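Local structure of putative modification methylase (Thermus thermophilus, 2ZIG) at residues B[32-37]-B[83-88]; B[41-46]-B[92-97]. The protein probably methylates the N4 position of cytosine in DNA, with S-adenosyl-L-methionine as the methyl donor. All blocks are in the same frame, centred on the assembly; numbering follows the deposited sequence.

Contact 1: residues B[32-37]-B[83-88]; sequences VLASFP and VFRLLV
R85 reaches from the last turn of helix 66-86 to the backbone carbonyls where helix 29-34 ends, a worked example of an arginine gathering the oxygens at a helix terminus. From CB, which points toward 32-37, the chain leaves with CG anti to the backbone N (chi1 -155°), then bends at chi2 and chi3; the aliphatic part carries the group across, and CZ then lies 3.4 Å from F36 O. NH1 donates a short, bent hydrogen bond (N-H...O angle 132°) to F36 O at 2.6 Å, in the plane of that carbonyl but tilted 31° from the guanidinium plane. NH2 makes a weak bond to A34 O at 3.2 Å, while its stronger partner is E82, one turn back on R85's own helix, in a salt bridge. L86 CD1 lies 3.5 Å above the guanidinium plane, over its centre. A methionine in place of R85 would probably leave E82 without its salt-bridge mate and F36 O without its short bond, and the turn held less firmly. Beneath the polar layer, L86 sends its other methyl CD2 to L33 CD2 at 3.7 Å, the two side chains crossing at about a right angle, and the same methyl meets the edge of the F36 ring. L33 CD1 continues the apolar seam to V83 CG2 at 4.2 Å. Two neighbouring helices on one side of the sheet of a Rossmann-like methyltransferase are thus joined near their C-terminal ends, and helix 29-34 starts at A29, an S-adenosyl-L-methionine binding residue.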
# COMPACT_ATOMS: atom_id res chain seq x y z
N VAL B 32 -15.78 -23.31 -8.21
CA VAL B 32 -15.96 -23.10 -9.64
C VAL B 32 -14.62 -22.95 -10.35
O VAL B 32 -14.37 -23.60 -11.37
CB VAL B 32 -16.83 -21.86 -9.92
CG1 VAL B 32 -16.93 -21.62 -11.42
CG2 VAL B 32 -18.22 -22.07 -9.32
N LEU B 33 -13.75 -22.11 -9.81
CA LEU B 33 -12.44 -21.91 -10.43
C LEU B 33 -11.68 -23.22 -10.52
O LEU B 33 -11.04 -23.52 -11.53
CB LEU B 33 -11.62 -20.88 -9.64
CG LEU B 33 -12.16 -19.45 -9.56
CD1 LEU B 33 -11.15 -18.58 -8.85
CD2 LEU B 33 -12.44 -18.91 -10.95
N ALA B 34 -11.74 -24.00 -9.44
CA ALA B 34 -11.04 -25.28 -9.40
C ALA B 34 -11.48 -26.19 -10.54
O ALA B 34 -10.77 -27.13 -10.90
CB ALA B 34 -11.27 -25.97 -8.07
N SER B 35 -12.64 -25.91 -11.13
CA SER B 35 -13.14 -26.73 -12.22
C SER B 35 -12.73 -26.24 -13.60
O SER B 35 -13.18 -26.79 -14.61
CB SER B 35 -14.67 -26.82 -12.15
OG SER B 35 -15.28 -25.65 -12.64
N PHE B 36 -11.89 -25.21 -13.65
CA PHE B 36 -11.42 -24.68 -14.94
C PHE B 36 -10.00 -25.17 -15.19
O PHE B 36 -9.22 -25.34 -14.25
CB PHE B 36 -11.42 -23.15 -14.95
CG PHE B 36 -12.77 -22.52 -14.76
CD1 PHE B 36 -13.92 -23.17 -15.20
CD2 PHE B 36 -12.88 -21.27 -14.18
CE1 PHE B 36 -15.18 -22.57 -15.05
CE2 PHE B 36 -14.13 -20.66 -14.04
CZ PHE B 36 -15.28 -21.31 -14.47
N PRO B 37 -9.64 -25.40 -16.46
CA PRO B 37 -8.31 -25.88 -16.85
C PRO B 37 -7.20 -24.88 -16.53
O PRO B 37 -7.40 -23.66 -16.64
CB PRO B 37 -8.45 -26.13 -18.34
CG PRO B 37 -9.45 -25.09 -18.75
CD PRO B 37 -10.48 -25.16 -17.65
N VAL B 83 -6.56 -18.85 -8.91
CA VAL B 83 -6.22 -17.83 -9.89
C VAL B 83 -4.80 -18.06 -10.39
O VAL B 83 -4.54 -17.99 -11.59
CB VAL B 83 -6.31 -16.40 -9.30
CG1 VAL B 83 -5.63 -15.39 -10.25
CG2 VAL B 83 -7.78 -16.02 -9.09
N PHE B 84 -3.89 -18.33 -9.47
CA PHE B 84 -2.50 -18.55 -9.85
C PHE B 84 -2.37 -19.73 -10.81
O PHE B 84 -1.52 -19.73 -11.70
CB PHE B 84 -1.65 -18.78 -8.60
CG PHE B 84 -0.19 -18.98 -8.90
CD1 PHE B 84 0.32 -20.24 -9.18
CD2 PHE B 84 0.68 -17.90 -8.91
CE1 PHE B 84 1.68 -20.42 -9.48
CE2 PHE B 84 2.03 -18.07 -9.20
CZ PHE B 84 2.53 -19.34 -9.48
N ARG B 85 -3.23 -20.72 -10.62
CA ARG B 85 -3.20 -21.92 -11.45
C ARG B 85 -3.86 -21.66 -12.80
O ARG B 85 -3.40 -22.15 -13.83
CB ARG B 85 -3.91 -23.05 -10.71
CG ARG B 85 -3.49 -24.43 -11.13
CD ARG B 85 -4.58 -25.10 -11.91
NE ARG B 85 -5.86 -25.05 -11.20
CZ ARG B 85 -7.01 -25.45 -11.73
NH1 ARG B 85 -7.03 -25.94 -12.96
NH2 ARG B 85 -8.13 -25.35 -11.03
N LEU B 86 -4.95 -20.89 -12.80
CA LEU B 86 -5.67 -20.56 -14.02
C LEU B 86 -4.89 -19.60 -14.90
O LEU B 86 -4.91 -19.69 -16.13
CB LEU B 86 -7.02 -19.94 -13.66
CG LEU B 86 -8.23 -20.83 -13.36
CD1 LEU B 86 -7.82 -22.08 -12.62
CD2 LEU B 86 -9.24 -20.03 -12.55
N LEU B 87 -4.19 -18.66 -14.28
CA LEU B 87 -3.41 -17.67 -15.00
C LEU B 87 -2.34 -18.30 -15.90
O LEU B 87 -1.71 -19.30 -15.53
CB LEU B 87 -2.75 -16.73 -13.98
CG LEU B 87 -2.86 -15.21 -14.09
CD1 LEU B 87 -4.31 -14.78 -14.31
CD2 LEU B 87 -2.31 -14.60 -12.81
N VAL B 88 -2.15 -17.72 -17.08
CA VAL B 88 -1.12 -18.21 -17.99
C VAL B 88 0.15 -17.53 -17.52
O VAL B 88 0.11 -16.40 -17.04
CB VAL B 88 -1.39 -17.81 -19.46
CG1 VAL B 88 -2.73 -18.35 -19.91
CG2 VAL B 88 -1.35 -16.29 -19.60

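Contact 2: residues B[41-46]-B[92-97]; sequences VHLVVT and RLVIVV
V44 and L93 face each other on neighbouring parallel strands, and their side chains show how torsions settle the packing of a sheet. V44 holds CG1 anti to its backbone N (chi1 178°), which brings that methyl to L93 CD1 at 3.6 Å; helix 66-86 covers this pair through V83. T46 and I95 occupy the same face. T46 turns its hydroxyl OG1 to D241, where it is hydrogen-bonded.

On the reverse face, which helix 222-232 covers, L43 CD1 lies against R92 O at 3.5 Å, V94 CG2 at 3.7 Å and R92 CG at 3.8 Å. R92 can offer CG there because chi1 of 65° sets that carbon between N and the carbonyl carbon; the residue also packs on G160 of the second subunit.

Four backbone bonds bind the strands, alternating in donor: V44 N to R92 O, V94 N to V44 O (2.7 Å), T46 N to V94 O, and V96 N to T46 O (2.8 Å). Before the first of them, a water donates to H42 O and accepts a weak bond from R92 N. The strands run 9° from parallel with helix 66-86 between them in the chain, the beta-alpha-beta crossover of the Rossmann-like fold; strand 41-46 leads directly into the SPPY sequence characteristic of N4-cytosine methyltransferases.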
# COMPACT_ATOMS: atom_id res chain seq x y z
N VAL B 41 -6.45 -18.61 -18.26
CA VAL B 41 -6.87 -17.22 -18.04
C VAL B 41 -5.70 -16.26 -18.20
O VAL B 41 -4.60 -16.51 -17.70
CB VAL B 41 -7.49 -17.05 -16.64
CG1 VAL B 41 -7.75 -15.58 -16.35
CG2 VAL B 41 -8.80 -17.83 -16.57
N HIS B 42 -5.94 -15.15 -18.88
CA HIS B 42 -4.89 -14.17 -19.13
C HIS B 42 -4.79 -13.03 -18.12
O HIS B 42 -3.70 -12.56 -17.82
CB HIS B 42 -5.07 -13.59 -20.53
CG HIS B 42 -5.19 -14.63 -21.59
ND1 HIS B 42 -4.14 -15.45 -21.95
CD2 HIS B 42 -6.26 -15.04 -22.32
CE1 HIS B 42 -4.56 -16.32 -22.86
NE2 HIS B 42 -5.83 -16.09 -23.10
N LEU B 43 -5.93 -12.58 -17.62
CA LEU B 43 -5.98 -11.48 -16.67
C LEU B 43 -7.16 -11.60 -15.74
O LEU B 43 -8.22 -12.05 -16.15
CB LEU B 43 -6.09 -10.14 -17.42
CG LEU B 43 -6.44 -8.89 -16.61
CD1 LEU B 43 -5.30 -8.58 -15.65
CD2 LEU B 43 -6.68 -7.71 -17.55
N VAL B 44 -6.97 -11.18 -14.50
CA VAL B 44 -8.03 -11.19 -13.51
C VAL B 44 -8.14 -9.78 -12.89
O VAL B 44 -7.16 -9.21 -12.44
CB VAL B 44 -7.74 -12.18 -12.36
CG1 VAL B 44 -8.86 -12.13 -11.33
CG2 VAL B 44 -7.60 -13.60 -12.91
N VAL B 45 -9.34 -9.21 -12.90
CA VAL B 45 -9.55 -7.91 -12.29
C VAL B 45 -10.69 -8.12 -11.33
O VAL B 45 -11.76 -8.60 -11.72
CB VAL B 45 -9.94 -6.84 -13.31
CG1 VAL B 45 -10.23 -5.51 -12.60
CG2 VAL B 45 -8.83 -6.67 -14.32
N THR B 46 -10.49 -7.78 -10.06
CA THR B 46 -11.56 -7.99 -9.10
C THR B 46 -11.38 -7.22 -7.81
O THR B 46 -10.32 -6.65 -7.53
CB THR B 46 -11.69 -9.49 -8.76
OG1 THR B 46 -12.84 -9.69 -7.93
CG2 THR B 46 -10.45 -9.98 -8.04
N ARG B 92 -1.60 -11.74 -15.01
CA ARG B 92 -1.61 -11.17 -13.67
C ARG B 92 -2.97 -11.09 -13.01
O ARG B 92 -4.01 -11.12 -13.67
CB ARG B 92 -0.97 -9.77 -13.69
CG ARG B 92 -1.73 -8.72 -14.50
CD ARG B 92 -1.04 -7.35 -14.42
NE ARG B 92 0.26 -7.36 -15.07
CZ ARG B 92 1.17 -6.40 -14.97
NH1 ARG B 92 0.93 -5.32 -14.22
NH2 ARG B 92 2.32 -6.50 -15.61
N LEU B 93 -2.93 -11.01 -11.69
CA LEU B 93 -4.12 -10.87 -10.88
C LEU B 93 -4.11 -9.42 -10.37
O LEU B 93 -3.19 -9.01 -9.65
CB LEU B 93 -4.07 -11.86 -9.71
CG LEU B 93 -4.90 -11.58 -8.46
CD1 LEU B 93 -6.39 -11.77 -8.72
CD2 LEU B 93 -4.43 -12.51 -7.36
N VAL B 94 -5.11 -8.65 -10.77
CA VAL B 94 -5.21 -7.25 -10.36
C VAL B 94 -6.33 -7.18 -9.32
O VAL B 94 -7.45 -7.61 -9.58
CB VAL B 94 -5.58 -6.33 -11.56
CG1 VAL B 94 -5.58 -4.87 -11.13
CG2 VAL B 94 -4.60 -6.54 -12.69
N ILE B 95 -6.02 -6.64 -8.15
CA ILE B 95 -7.00 -6.55 -7.07
C ILE B 95 -7.24 -5.12 -6.60
O ILE B 95 -6.32 -4.46 -6.09
CB ILE B 95 -6.56 -7.42 -5.88
CG1 ILE B 95 -6.24 -8.85 -6.36
CG2 ILE B 95 -7.66 -7.47 -4.84
CD1 ILE B 95 -5.62 -9.75 -5.30
N VAL B 96 -8.46 -4.63 -6.78
CA VAL B 96 -8.82 -3.28 -6.36
C VAL B 96 -9.32 -3.41 -4.92
O VAL B 96 -10.39 -3.95 -4.67
CB VAL B 96 -9.92 -2.71 -7.26
CG1 VAL B 96 -10.27 -1.29 -6.82
CG2 VAL B 96 -9.44 -2.73 -8.72
N VAL B 97 -8.51 -2.90 -3.99
CA VAL B 97 -8.82 -2.99 -2.56
C VAL B 97 -8.71 -1.68 -1.82
O VAL B 97 -7.71 -0.97 -1.95
CB VAL B 97 -7.83 -3.93 -1.81
CG1 VAL B 97 -8.52 -4.57 -0.65
CG2 VAL B 97 -7.22 -4.93 -2.75
O HOH W 1 -2.26 -10.10 -17.75

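Contacts 1 and 2 have centres 13 Å apart and alternate along the chain: 32-37, 41-46, 83-88, then 92-97. Contact 2 lies near the centre of the chain, between adjacent strands of the mixed sheet, whereas contact 1 sits further out, where helices 29-34 and 66-86 meet over that sheet. The two are joined directly, since V41 N lies 2.8 Å from L86 O and V41 O 2.8 Å from V88 N, both probable hydrogen bonds. Helix 66-86 belongs to both neighbourhoods, packing on helix 29-34 at one and linking the two strands of the other. Contact 2 is thus part of the buried core, and contact 1 closes its partly exposed margin, near the S-adenosyl-L-methionine-binding residues.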